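Local coordinates for HupZ (Streptococcus sp. 'group A', PDB 5ESC), which probably degrades heme, as an enzyme with the split-barrel fold of the pyridoxamine 5'-phosphate oxidase family that forms a dimer, at residues R53-E57 / A81-T85; Q13-T19 / I62-D68; Y89-A93 / V103-I109. All coordinates share one frame; numbering follows the deposited sequence.

Contact 1 of 3, residues R53-E57 / A81-T85; sequences RINIE and AEIQT
Ile56 meets strand 81-84 through its CG2 methyl, which lies 3.7 Å from Ala81 CB and equally close to Ile83 CG1, so that a single branch touches two side chains on the same side of the strand. The same methyl also rests on the backbone, 3.6 Å from Ala81 O. One helical turn apart, Arg53 and Glu57 lie over the CG1 and CG2 branches of Ile83. Glu57 CG packs 3.8 Å from Ile83 CG1, while Arg53 passes across Ile83 at about a right angle, its NE 3.9 Å from Ile83 CG2.

What holds this polar lid is a salt bridge within the helix: Arg53 NE donates to Glu57 OE2 over 2.7 Å, at 158° at the hydrogen. Arg53 reaches it with CG opposite the backbone N (chi1 180°) and the chain extended as far as NE. Its NH1 has a second acidic partner in Asp49 and also bonds Thr48 O, which probably restricts the guanidinium further. No hydrogen bond joins the two segments; the helix rests on the strand through van der Waals contacts, with axes 7.7 Å apart at an angle of 109°. Beneath helix 51-59, Tyr44 of strand 41-46 and Ile62 of strand 61-68 extend the apolar surface that Ile56 covers.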
ATOM      1  N   ARG A  53      -3.669 -13.256   1.009  1.00 11.36           N
ATOM      2  CA  ARG A  53      -3.933 -14.521   0.391  1.00 12.47           C
ATOM      3  C   ARG A  53      -5.436 -14.829   0.265  1.00 14.48           C
ATOM      4  O   ARG A  53      -5.892 -15.269  -0.829  1.00 12.71           O
ATOM      5  CB  ARG A  53      -3.219 -15.681   1.142  1.00 12.00           C
ATOM      6  CG  ARG A  53      -3.486 -17.001   0.518  1.00 13.26           C
ATOM      7  CD  ARG A  53      -2.835 -18.163   1.298  1.00 13.54           C
ATOM      8  NE  ARG A  53      -3.060 -19.423   0.639  1.00 13.53           N
ATOM      9  CZ  ARG A  53      -2.465 -20.554   1.039  1.00 17.59           C
ATOM     10  NH1 ARG A  53      -1.691 -20.529   2.113  1.00 17.84           N
ATOM     11  NH2 ARG A  53      -2.705 -21.697   0.433  1.00 19.44           N
ATOM     12  N   ILE A  54      -6.189 -14.598   1.372  1.00 13.26           N
ATOM     13  CA  ILE A  54      -7.604 -14.835   1.425  0.50 14.80           C
ATOM     14  C   ILE A  54      -8.341 -13.983   0.354  1.00 12.81           C
ATOM     15  O   ILE A  54      -9.245 -14.453  -0.331  1.00 12.22           O
ATOM     16  CB  ILE A  54      -8.119 -14.474   2.824  0.50 16.83           C
ATOM     17  CG1 ILE A  54      -7.470 -15.362   3.858  0.50 19.88           C
ATOM     18  CG2 ILE A  54      -9.628 -14.617   2.944  0.50 19.98           C
ATOM     19  CD1 ILE A  54      -7.607 -16.804   3.530  0.50 20.14           C
ATOM     20  N   ASN A  55      -7.935 -12.744   0.238  1.00 11.83           N
ATOM     21  CA  ASN A  55      -8.524 -11.823  -0.719  1.00 13.40           C
ATOM     22  C   ASN A  55      -8.188 -12.257  -2.150  1.00 12.54           C
ATOM     23  O   ASN A  55      -9.073 -12.234  -3.038  1.00 14.65           O
ATOM     24  CB  ASN A  55      -8.025 -10.395  -0.452  1.00 13.32           C
ATOM     25  CG  ASN A  55      -8.581  -9.789   0.852  1.00 14.61           C
ATOM     26  OD1 ASN A  55      -9.439 -10.334   1.504  1.00 16.84           O
ATOM     27  ND2 ASN A  55      -8.037  -8.636   1.218  1.00 12.80           N
ATOM     28  N   ILE A  56      -6.908 -12.583  -2.424  1.00 12.84           N
ATOM     29  CA  ILE A  56      -6.530 -13.129  -3.779  1.00 13.43           C
ATOM     30  C   ILE A  56      -7.373 -14.371  -4.189  1.00 14.44           C
ATOM     31  O   ILE A  56      -7.953 -14.428  -5.271  1.00 12.45           O
ATOM     32  CB  ILE A  56      -5.015 -13.419  -3.937  1.00 12.84           C
ATOM     33  CG1 ILE A  56      -4.222 -12.091  -3.958  1.00 13.75           C
ATOM     34  CG2 ILE A  56      -4.718 -14.263  -5.154  1.00 13.25           C
ATOM     35  CD1 ILE A  56      -2.780 -12.258  -3.586  1.00 15.00           C
ATOM     36  N   GLU A  57      -7.493 -15.309  -3.274  1.00 14.44           N
ATOM     37  CA  GLU A  57      -8.328 -16.491  -3.532  1.00 18.23           C
ATOM     38  C   GLU A  57      -9.799 -16.130  -3.673  1.00 17.04           C
ATOM     39  O   GLU A  57     -10.446 -16.733  -4.503  1.00 17.15           O
ATOM     40  CB  GLU A  57      -8.116 -17.580  -2.430  1.00 20.29           C
ATOM     41  CG  GLU A  57      -6.675 -18.020  -2.395  1.00 24.25           C
ATOM     42  CD  GLU A  57      -6.381 -19.124  -1.357  1.00 30.57           C
ATOM     43  OE1 GLU A  57      -7.346 -19.698  -0.877  1.00 44.35           O
ATOM     44  OE2 GLU A  57      -5.228 -19.442  -1.026  1.00 28.65           O
ATOM     45  N   ALA A  81      -4.536 -11.834  -9.660  1.00 11.02           N
ATOM     46  CA  ALA A  81      -3.642 -12.759  -8.995  1.00 10.71           C
ATOM     47  C   ALA A  81      -4.249 -14.096  -8.683  1.00 11.94           C
ATOM     48  O   ALA A  81      -5.503 -14.224  -8.621  1.00 10.81           O
ATOM     49  CB  ALA A  81      -3.074 -12.124  -7.726  1.00 10.66           C
ATOM     50  N   GLU A  82      -3.400 -15.108  -8.487  1.00 11.71           N
ATOM     51  CA  GLU A  82      -3.850 -16.434  -8.128  1.00 13.44           C
ATOM     52  C   GLU A  82      -2.825 -16.982  -7.187  1.00 12.99           C
ATOM     53  O   GLU A  82      -1.685 -16.520  -7.171  1.00 12.65           O
ATOM     54  CB  GLU A  82      -3.935 -17.391  -9.350  1.00 15.64           C
ATOM     55  CG  GLU A  82      -2.859 -17.275 -10.399  1.00 19.74           C
ATOM     56  CD  GLU A  82      -2.944 -18.356 -11.505  1.00 23.81           C
ATOM     57  OE1 GLU A  82      -2.445 -18.072 -12.639  1.00 21.87           O
ATOM     58  OE2 GLU A  82      -3.517 -19.488 -11.236  1.00 22.04           O
ATOM     59  N   ILE A  83      -3.218 -18.000  -6.455  1.00 12.83           N
ATOM     60  CA  ILE A  83      -2.350 -18.669  -5.506  1.00 13.28           C
ATOM     61  C   ILE A  83      -2.211 -20.116  -6.024  1.00 13.55           C
ATOM     62  O   ILE A  83      -3.216 -20.702  -6.422  1.00 14.32           O
ATOM     63  CB  ILE A  83      -2.973 -18.687  -4.101  1.00 13.16           C
ATOM     64  CG1 ILE A  83      -3.182 -17.297  -3.599  1.00 13.26           C
ATOM     65  CG2 ILE A  83      -2.117 -19.498  -3.121  1.00 14.02           C
ATOM     66  CD1 ILE A  83      -1.898 -16.531  -3.210  1.00 15.15           C
ATOM     67  N   GLN A  84      -0.987 -20.668  -6.077  1.00 12.51           N
ATOM     68  CA  GLN A  84      -0.747 -22.009  -6.485  1.00 12.49           C
ATOM     69  C   GLN A  84       0.076 -22.716  -5.377  1.00 14.88           C
ATOM     70  O   GLN A  84       0.928 -22.099  -4.704  1.00 12.36           O
ATOM     71  CB  GLN A  84      -0.116 -22.163  -7.849  1.00 12.66           C
ATOM     72  CG  GLN A  84      -1.031 -21.672  -9.006  1.00 14.22           C
ATOM     73  CD  GLN A  84      -0.417 -21.841 -10.360  1.00 16.80           C
ATOM     74  OE1 GLN A  84       0.640 -22.400 -10.472  1.00 18.59           O
ATOM     75  NE2 GLN A  84      -1.049 -21.321 -11.382  1.00 19.12           N
ATOM     76  N   THR A  85      -0.164 -23.997  -5.237  1.00 15.85           N
ATOM     77  CA  THR A  85       0.570 -24.775  -4.220  1.00 16.78           C
ATOM     78  C   THR A  85       1.379 -25.947  -4.823  1.00 18.31           C
ATOM     79  O   THR A  85       1.967 -26.743  -4.103  1.00 19.99           O
ATOM     80  CB  THR A  85      -0.415 -25.263  -3.181  1.00 17.61           C
ATOM     81  OG1 THR A  85      -1.415 -26.061  -3.821  1.00 18.57           O
ATOM     82  CG2 THR A  85      -1.086 -24.093  -2.382  1.00 17.35           C
TER

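Contact 2 of 3, residues Q13-T19 / I62-D68; sequences QLAMVAT and IEIAFVD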
ATOM      1  N   GLN A  13      13.136  -1.520  -3.942  1.00 27.72           N
ATOM      2  CA  GLN A  13      12.123  -1.036  -2.991  1.00 24.27           C
ATOM      3  C   GLN A  13      11.199  -2.205  -2.576  1.00 25.08           C
ATOM      4  O   GLN A  13      11.172  -3.256  -3.216  1.00 21.24           O
ATOM      5  CB  GLN A  13      11.314   0.131  -3.593  1.00 25.71           C
ATOM      6  CG  GLN A  13      12.125   1.294  -4.172  1.00 29.45           C
ATOM      7  CD  GLN A  13      13.023   1.943  -3.120  1.00 29.40           C
ATOM      8  OE1 GLN A  13      12.749   1.850  -1.926  1.00 27.37           O
ATOM      9  NE2 GLN A  13      14.159   2.485  -3.560  1.00 31.77           N
ATOM     10  N   LEU A  14      10.544  -2.017  -1.446  1.00 22.72           N
ATOM     11  CA  LEU A  14       9.556  -2.912  -0.904  1.00 22.08           C
ATOM     12  C   LEU A  14       8.209  -2.828  -1.650  1.00 20.75           C
ATOM     13  O   LEU A  14       7.556  -1.738  -1.707  1.00 23.41           O
ATOM     14  CB  LEU A  14       9.287  -2.548   0.550  1.00 23.62           C
ATOM     15  CG  LEU A  14       8.444  -3.482   1.394  1.00 24.41           C
ATOM     16  CD1 LEU A  14       8.978  -4.884   1.180  1.00 27.01           C
ATOM     17  CD2 LEU A  14       8.500  -3.143   2.872  1.00 27.87           C
ATOM     18  N   ALA A  15       7.745  -3.977  -2.107  1.00 18.20           N
ATOM     19  CA  ALA A  15       6.404  -4.113  -2.746  1.00 16.41           C
ATOM     20  C   ALA A  15       5.356  -3.897  -1.695  1.00 14.92           C
ATOM     21  O   ALA A  15       5.346  -4.590  -0.669  1.00 16.01           O
ATOM     22  CB  ALA A  15       6.260  -5.494  -3.334  1.00 15.30           C
ATOM     23  N   MET A  16       4.540  -2.898  -1.864  1.00 13.89           N
ATOM     24  CA  MET A  16       3.355  -2.778  -1.033  1.00 14.60           C
ATOM     25  C   MET A  16       2.133  -3.230  -1.837  1.00 14.12           C
ATOM     26  O   MET A  16       1.856  -2.734  -3.011  1.00 13.71           O
ATOM     27  CB  MET A  16       3.212  -1.337  -0.475  1.00 15.94           C
ATOM     28  CG  MET A  16       4.429  -0.904   0.333  1.00 21.75           C
ATOM     29  SD  MET A  16       4.512  -1.737   1.928  1.00 30.27           S
ATOM     30  CE  MET A  16       2.823  -1.812   2.468  1.00 22.16           C
ATOM     31  N   VAL A  17       1.354  -4.118  -1.231  1.00 14.41           N
ATOM     32  CA  VAL A  17       0.253  -4.821  -1.922  1.00 15.59           C
ATOM     33  C   VAL A  17      -1.071  -4.517  -1.358  1.00 15.44           C
ATOM     34  O   VAL A  17      -1.299  -4.679  -0.162  1.00 15.10           O
ATOM     35  CB  VAL A  17       0.463  -6.366  -1.913  1.00 17.67           C
ATOM     36  CG1 VAL A  17      -0.750  -7.064  -2.566  1.00 20.04           C
ATOM     37  CG2 VAL A  17       1.851  -6.720  -2.517  1.00 19.18           C
ATOM     38  N   ALA A  18      -1.997  -4.059  -2.207  1.00 12.36           N
ATOM     39  CA  ALA A  18      -3.331  -3.830  -1.827  1.00 11.74           C
ATOM     40  C   ALA A  18      -4.327  -4.830  -2.448  1.00 13.60           C
ATOM     41  O   ALA A  18      -4.282  -5.065  -3.695  1.00 11.01           O
ATOM     42  CB  ALA A  18      -3.764  -2.388  -2.238  1.00 13.82           C
ATOM     43  N   THR A  19      -5.271  -5.329  -1.665  1.00 12.05           N
ATOM     44  CA  THR A  19      -6.292  -6.278  -2.165  1.00 11.73           C
ATOM     45  C   THR A  19      -7.602  -5.835  -1.528  1.00 13.08           C
ATOM     46  O   THR A  19      -7.614  -4.854  -0.752  1.00 14.05           O
ATOM     47  CB  THR A  19      -5.917  -7.726  -1.760  1.00 11.71           C
ATOM     48  OG1 THR A  19      -5.719  -7.777  -0.332  1.00 13.91           O
ATOM     49  CG2 THR A  19      -4.666  -8.254  -2.534  1.00 10.57           C
ATOM     50  N   ILE A  62      -5.755  -7.107  -7.442  1.00 12.34           N
ATOM     51  CA  ILE A  62      -4.520  -6.705  -6.797  1.00 12.52           C
ATOM     52  C   ILE A  62      -3.888  -5.497  -7.380  1.00 12.84           C
ATOM     53  O   ILE A  62      -3.993  -5.280  -8.596  1.00 11.92           O
ATOM     54  CB  ILE A  62      -3.515  -7.902  -6.713  1.00 13.19           C
ATOM     55  CG1 ILE A  62      -2.323  -7.538  -5.844  1.00 13.58           C
ATOM     56  CG2 ILE A  62      -3.076  -8.341  -8.092  1.00 11.71           C
ATOM     57  CD1 ILE A  62      -1.746  -8.803  -5.239  1.00 15.97           C
ATOM     58  N   GLU A  63      -3.246  -4.681  -6.549  1.00 12.59           N
ATOM     59  CA  GLU A  63      -2.407  -3.587  -6.998  1.00 14.37           C
ATOM     60  C   GLU A  63      -1.185  -3.582  -6.180  1.00 16.11           C
ATOM     61  O   GLU A  63      -1.242  -3.848  -4.972  1.00 14.51           O
ATOM     62  CB  GLU A  63      -3.085  -2.182  -6.925  1.00 18.00           C
ATOM     63  CG  GLU A  63      -4.465  -2.134  -7.573  1.00 21.94           C
ATOM     64  CD  GLU A  63      -4.942  -0.738  -8.021  1.00 30.15           C
ATOM     65  OE1 GLU A  63      -4.300   0.247  -7.559  1.00 30.83           O
ATOM     66  OE2 GLU A  63      -5.951  -0.678  -8.854  1.00 26.73           O
ATOM     67  N   ILE A  64      -0.040  -3.364  -6.829  1.00 13.43           N
ATOM     68  CA  ILE A  64       1.192  -3.406  -6.129  1.00 14.37           C
ATOM     69  C   ILE A  64       1.881  -2.102  -6.392  1.00 15.08           C
ATOM     70  O   ILE A  64       1.956  -1.655  -7.579  1.00 16.11           O
ATOM     71  CB  ILE A  64       2.165  -4.528  -6.665  1.00 14.40           C
ATOM     72  CG1 ILE A  64       1.499  -5.898  -6.740  1.00 17.32           C
ATOM     73  CG2 ILE A  64       3.469  -4.546  -5.865  1.00 17.04           C
ATOM     74  CD1 ILE A  64       2.316  -6.824  -7.635  1.00 22.48           C
ATOM     75  N   ALA A  65       2.421  -1.496  -5.340  1.00 13.48           N
ATOM     76  CA  ALA A  65       3.175  -0.260  -5.466  1.00 14.28           C
ATOM     77  C   ALA A  65       4.645  -0.361  -5.037  1.00 15.20           C
ATOM     78  O   ALA A  65       4.970  -1.028  -4.042  1.00 15.80           O
ATOM     79  CB  ALA A  65       2.422   0.882  -4.776  1.00 13.60           C
ATOM     80  N   PHE A  66       5.535   0.259  -5.814  1.00 14.67           N
ATOM     81  CA  PHE A  66       6.933   0.364  -5.498  1.00 16.62           C
ATOM     82  C   PHE A  66       7.277   1.849  -5.556  1.00 17.52           C
ATOM     83  O   PHE A  66       7.010   2.489  -6.593  1.00 19.03           O
ATOM     84  CB  PHE A  66       7.803  -0.346  -6.554  1.00 16.70           C
ATOM     85  CG  PHE A  66       7.678  -1.812  -6.523  1.00 16.82           C
ATOM     86  CD1 PHE A  66       8.426  -2.540  -5.634  1.00 16.74           C
ATOM     87  CD2 PHE A  66       6.745  -2.466  -7.336  1.00 16.10           C
ATOM     88  CE1 PHE A  66       8.361  -3.912  -5.633  1.00 21.33           C
ATOM     89  CE2 PHE A  66       6.658  -3.844  -7.316  1.00 17.54           C
ATOM     90  CZ  PHE A  66       7.451  -4.556  -6.440  1.00 16.57           C
ATOM     91  N   VAL A  67       7.816   2.371  -4.456  1.00 20.23           N
ATOM     92  CA  VAL A  67       8.093   3.803  -4.311  1.00 22.59           C
ATOM     93  C   VAL A  67       9.573   4.003  -3.899  1.00 26.40           C
ATOM     94  O   VAL A  67      10.043   3.422  -2.927  1.00 25.71           O
ATOM     95  CB  VAL A  67       7.115   4.527  -3.344  1.00 23.33           C
ATOM     96  CG1 VAL A  67       7.508   5.989  -3.188  1.00 27.28           C
ATOM     97  CG2 VAL A  67       5.655   4.507  -3.844  1.00 24.93           C
ATOM     98  N   ASP A  68      10.325   4.749  -4.697  1.00 31.13           N
ATOM     99  CA  ASP A  68      11.641   5.203  -4.253  1.00 35.01           C
ATOM    100  C   ASP A  68      11.442   6.575  -3.579  1.00 39.35           C
ATOM    101  O   ASP A  68      11.228   7.600  -4.276  1.00 35.54           O
ATOM    102  CB  ASP A  68      12.611   5.321  -5.412  1.00 37.69           C
ATOM    103  CG  ASP A  68      14.029   5.780  -4.938  1.00 41.66           C
ATOM    104  OD1 ASP A  68      14.129   6.532  -3.931  1.00 35.32           O
ATOM    105  OD2 ASP A  68      15.014   5.320  -5.549  1.00 41.96           O
TER
HETATM  106  O   HOH W   1      15.030   2.587  -6.412  1.00 34.02           O
HETATM  107  O   HOH W   2       7.876   1.007  -2.061  1.00 21.19           O
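Neighbouring antiparallel strands of the split barrel meet here, with Met16 and Ala65 forming a hydrogen-bonded pair. Met16 N donates to Ala65 O (2.9 Å), and Ala65 N returns the bond to Met16 O. Ala18 and Glu63 repeat the pattern, while the non-hydrogen-bonded pair Val17 and Ile64 lies between them. With chi1 at 177° turning it toward Ile62, Val17 CG1 presses on Ile62 CD1 at 3.3 Å, tighter than usual for two carbons.

Such pairing builds the barrel wall of this family. Val17 and Ile64 point to one face, where Thr52 of helix 51-59 touches Val17; Met16, Ala18, Glu63 and Ala65 point to the other, where Met16 packs on Ala65 of the second subunit and Glu63 OE2 hydrogen-bonds Gln25 of that subunit, with OE1 in a salt bridge to Arg76.

Beyond the last direct bond, one water donates to Leu14 O and accepts from Val67 N, at 2.8 Å each. Between it and the Met16-Ala65 pair, Ala15 CB packs 3.5 Å from Phe66 CZ. Gln13 O lies in plane at the Phe66 ring edge. Another water accepts from Gln13 NE2 at 3.0 Å and donates to Asp68 OD2, while Asp68 OD1 accepts from Arg71 N.

Contact 3 of 3, residues Y89-A93 / V103-I109; sequences YYEAA and VPKAVGI
Over one face of the Tyr89 ring lies Ile109, whose CG1 makes a CH-pi contact 4.1 Å from the centroid and 19° off the ring normal. It sits toward the rim, and Ile109 CD1 comes to 3.6 Å from Tyr89 CD2, the two side chains crossing at about a right angle. The Tyr90 ring instead turns its edge to the backbone: Pro104 O, Ala106 C and Val107 N all lie near its plane. At the end of that ring, Tyr90 OH donates to Pro104 O over 2.7 Å, tilted 22° from the carbonyl plane. A chi1 of 178° carries the phenol out to the backbone of residues 104-107 and ties the helix to the loop just before the strand.

Val107 packs against the bases of both tyrosines. Its CG1 lies 3.8 Å from Tyr89 CB and also packs on Tyr90 CB, while CG2 touches Ala93 CB at 3.8 Å, one turn farther along the helix. Pro104 CG completes the apolar seam, 3.9 Å from Tyr90 CE1. A classic beta bulge, in which Lys105 and Ala106 both face Glu46, marks the start of the strand. Helix 88-97 thus lies across strand 106-117 where that strand runs between 73-84 and 41-46, and Trp37 meets Tyr89 edge-to-face.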
ATOM      1  N   TYR A  89       5.771 -22.669 -10.787  1.00 12.20           N
ATOM      2  CA  TYR A  89       5.948 -21.458 -10.102  1.00 11.47           C
ATOM      3  C   TYR A  89       6.266 -21.791  -8.616  1.00 11.67           C
ATOM      4  O   TYR A  89       7.140 -21.189  -7.990  1.00 11.26           O
ATOM      5  CB  TYR A  89       4.742 -20.605 -10.139  1.00 13.59           C
ATOM      6  CG  TYR A  89       4.421 -19.960 -11.442  1.00 13.32           C
ATOM      7  CD1 TYR A  89       5.267 -19.034 -11.987  1.00 15.33           C
ATOM      8  CD2 TYR A  89       3.191 -20.252 -12.085  1.00 17.67           C
ATOM      9  CE1 TYR A  89       4.864 -18.325 -13.186  1.00 16.77           C
ATOM     10  CE2 TYR A  89       2.798 -19.574 -13.250  1.00 21.48           C
ATOM     11  CZ  TYR A  89       3.672 -18.638 -13.811  1.00 20.60           C
ATOM     12  OH  TYR A  89       3.227 -18.063 -14.987  1.00 24.87           O
ATOM     13  N   TYR A  90       5.527 -22.683  -8.057  1.00 11.24           N
ATOM     14  CA  TYR A  90       5.692 -23.075  -6.672  1.00 12.25           C
ATOM     15  C   TYR A  90       7.072 -23.681  -6.410  1.00 13.57           C
ATOM     16  O   TYR A  90       7.695 -23.367  -5.445  1.00 13.93           O
ATOM     17  CB  TYR A  90       4.553 -24.026  -6.241  1.00 12.29           C
ATOM     18  CG  TYR A  90       4.755 -24.472  -4.820  1.00 13.98           C
ATOM     19  CD1 TYR A  90       4.548 -23.580  -3.794  1.00 13.32           C
ATOM     20  CD2 TYR A  90       5.292 -25.722  -4.523  1.00 15.47           C
ATOM     21  CE1 TYR A  90       4.749 -23.930  -2.463  1.00 14.01           C
ATOM     22  CE2 TYR A  90       5.485 -26.098  -3.180  1.00 19.15           C
ATOM     23  CZ  TYR A  90       5.274 -25.147  -2.171  1.00 17.72           C
ATOM     24  OH  TYR A  90       5.464 -25.414  -0.849  1.00 18.82           O
ATOM     25  N   GLU A  91       7.519 -24.600  -7.267  1.00 15.80           N
ATOM     26  CA  GLU A  91       8.862 -25.196  -7.128  1.00 16.74           C
ATOM     27  C   GLU A  91       9.982 -24.167  -7.227  1.00 16.11           C
ATOM     28  O   GLU A  91      10.927 -24.192  -6.428  1.00 14.60           O
ATOM     29  CB  GLU A  91       9.068 -26.378  -8.128  1.00 19.49           C
ATOM     30  CG  GLU A  91       8.105 -27.541  -7.912  1.00 23.59           C
ATOM     31  CD  GLU A  91       8.230 -28.208  -6.535  1.00 30.81           C
ATOM     32  OE1 GLU A  91       9.407 -28.457  -6.127  1.00 40.28           O
ATOM     33  OE2 GLU A  91       7.179 -28.463  -5.832  1.00 28.14           O
ATOM     34  N   ALA A  92       9.821 -23.147  -8.114  1.00 15.53           N
ATOM     35  CA  ALA A  92      10.740 -22.025  -8.122  1.00 15.66           C
ATOM     36  C   ALA A  92      10.730 -21.256  -6.771  1.00 14.72           C
ATOM     37  O   ALA A  92      11.798 -20.844  -6.280  1.00 14.21           O
ATOM     38  CB  ALA A  92      10.457 -21.030  -9.243  1.00 15.83           C
ATOM     39  N   ALA A  93       9.525 -20.963  -6.232  1.00 11.35           N
ATOM     40  CA  ALA A  93       9.394 -20.243  -5.009  1.00 10.21           C
ATOM     41  C   ALA A  93      10.134 -20.978  -3.832  1.00 11.34           C
ATOM     42  O   ALA A  93      10.803 -20.365  -2.942  1.00 11.48           O
ATOM     43  CB  ALA A  93       7.924 -20.038  -4.673  1.00 10.04           C
ATOM     44  N   VAL A 103      10.022 -22.518   4.133  1.00 22.63           N
ATOM     45  CA  VAL A 103       9.413 -23.163   2.975  1.00 22.83           C
ATOM     46  C   VAL A 103       8.063 -22.478   2.679  1.00 19.40           C
ATOM     47  O   VAL A 103       7.256 -22.316   3.569  1.00 16.95           O
ATOM     48  CB  VAL A 103       9.141 -24.625   3.234  1.00 23.10           C
ATOM     49  CG1 VAL A 103       8.677 -25.311   1.953  1.00 21.69           C
ATOM     50  CG2 VAL A 103      10.420 -25.294   3.797  1.00 27.78           C
ATOM     51  N   PRO A 104       7.826 -22.084   1.420  1.00 16.48           N
ATOM     52  CA  PRO A 104       6.520 -21.390   1.267  1.00 14.70           C
ATOM     53  C   PRO A 104       5.348 -22.317   1.450  1.00 13.72           C
ATOM     54  O   PRO A 104       5.423 -23.423   1.035  1.00 16.57           O
ATOM     55  CB  PRO A 104       6.572 -20.838  -0.181  1.00 12.91           C
ATOM     56  CG  PRO A 104       7.524 -21.724  -0.849  1.00 13.43           C
ATOM     57  CD  PRO A 104       8.569 -22.151   0.164  1.00 16.27           C
ATOM     58  N   LYS A 105       4.239 -21.835   1.953  1.00 13.14           N
ATOM     59  CA  LYS A 105       3.015 -22.585   1.903  1.00 13.47           C
ATOM     60  C   LYS A 105       2.468 -22.527   0.442  1.00 15.09           C
ATOM     61  O   LYS A 105       1.818 -23.441  -0.031  1.00 14.15           O
ATOM     62  CB  LYS A 105       1.993 -21.933   2.807  1.00 15.27           C
ATOM     63  CG  LYS A 105       2.206 -22.166   4.288  1.00 18.22           C
ATOM     64  CD  LYS A 105       1.045 -21.548   5.116  1.00 24.89           C
ATOM     65  CE  LYS A 105       1.063 -22.218   6.536  1.00 30.08           C
ATOM     66  NZ  LYS A 105       1.025 -21.279   7.637  1.00 38.49           N
ATOM     67  N   ALA A 106       2.731 -21.445  -0.267  1.00 14.30           N
ATOM     68  CA  ALA A 106       2.176 -21.321  -1.642  1.00 13.77           C
ATOM     69  C   ALA A 106       2.961 -20.285  -2.389  1.00 13.69           C
ATOM     70  O   ALA A 106       3.829 -19.640  -1.801  1.00 11.71           O
ATOM     71  CB  ALA A 106       0.689 -20.953  -1.573  1.00 14.19           C
ATOM     72  N   VAL A 107       2.658 -20.087  -3.676  1.00 12.33           N
ATOM     73  CA  VAL A 107       3.206 -18.980  -4.397  1.00 11.19           C
ATOM     74  C   VAL A 107       2.037 -18.077  -4.912  1.00 10.11           C
ATOM     75  O   VAL A 107       1.014 -18.599  -5.346  1.00 10.66           O
ATOM     76  CB  VAL A 107       4.105 -19.488  -5.595  1.00 11.21           C
ATOM     77  CG1 VAL A 107       3.362 -20.377  -6.619  1.00 10.88           C
ATOM     78  CG2 VAL A 107       4.873 -18.324  -6.236  1.00 10.61           C
ATOM     79  N   GLY A 108       2.190 -16.778  -4.822  1.00 10.08           N
ATOM     80  CA  GLY A 108       1.238 -15.816  -5.353  1.00 10.03           C
ATOM     81  C   GLY A 108       1.753 -15.456  -6.746  1.00  9.93           C
ATOM     82  O   GLY A 108       2.945 -15.225  -6.905  1.00  8.89           O
ATOM     83  N   ILE A 109       0.886 -15.346  -7.759  1.00 10.29           N
ATOM     84  CA  ILE A 109       1.352 -15.084  -9.091  1.00  8.54           C
ATOM     85  C   ILE A 109       0.491 -13.918  -9.576  1.00  9.09           C
ATOM     86  O   ILE A 109      -0.750 -14.064  -9.496  1.00 11.74           O
ATOM     87  CB  ILE A 109       1.071 -16.238  -9.952  1.00  8.50           C
ATOM     88  CG1 ILE A 109       1.946 -17.435  -9.593  1.00  7.74           C
ATOM     89  CG2 ILE A 109       1.499 -15.951 -11.432  1.00  9.07           C
ATOM     90  CD1 ILE A 109       1.067 -18.635  -9.662  1.00  8.42           C
TER

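All three contacts reach one antiparallel sheet, in which strands 15-20, 61-68, 73-84 and 106-117 are successive neighbours. Contact 2 pairs the first two, whereas contacts 1 and 3 lay helices 51-59 and 88-97 on the last two. Contacts 1 and 2 have centres about 16 Å apart and alternate along the chain; they meet where Asn55 probably bonds Thr19 and Ile56 packs on Ile62. Contact 3 follows both in sequence. Its centre is about 11 Å from that of contact 1, to which backbone pairing of Gln84 with Val107 and Glu82 with Ile109 joins it, and about 19 Å from that of contact 2, without touching it. Of the three, contact 2 alone reaches the second subunit, so the barrel wall it forms also contributes to the dimer interface.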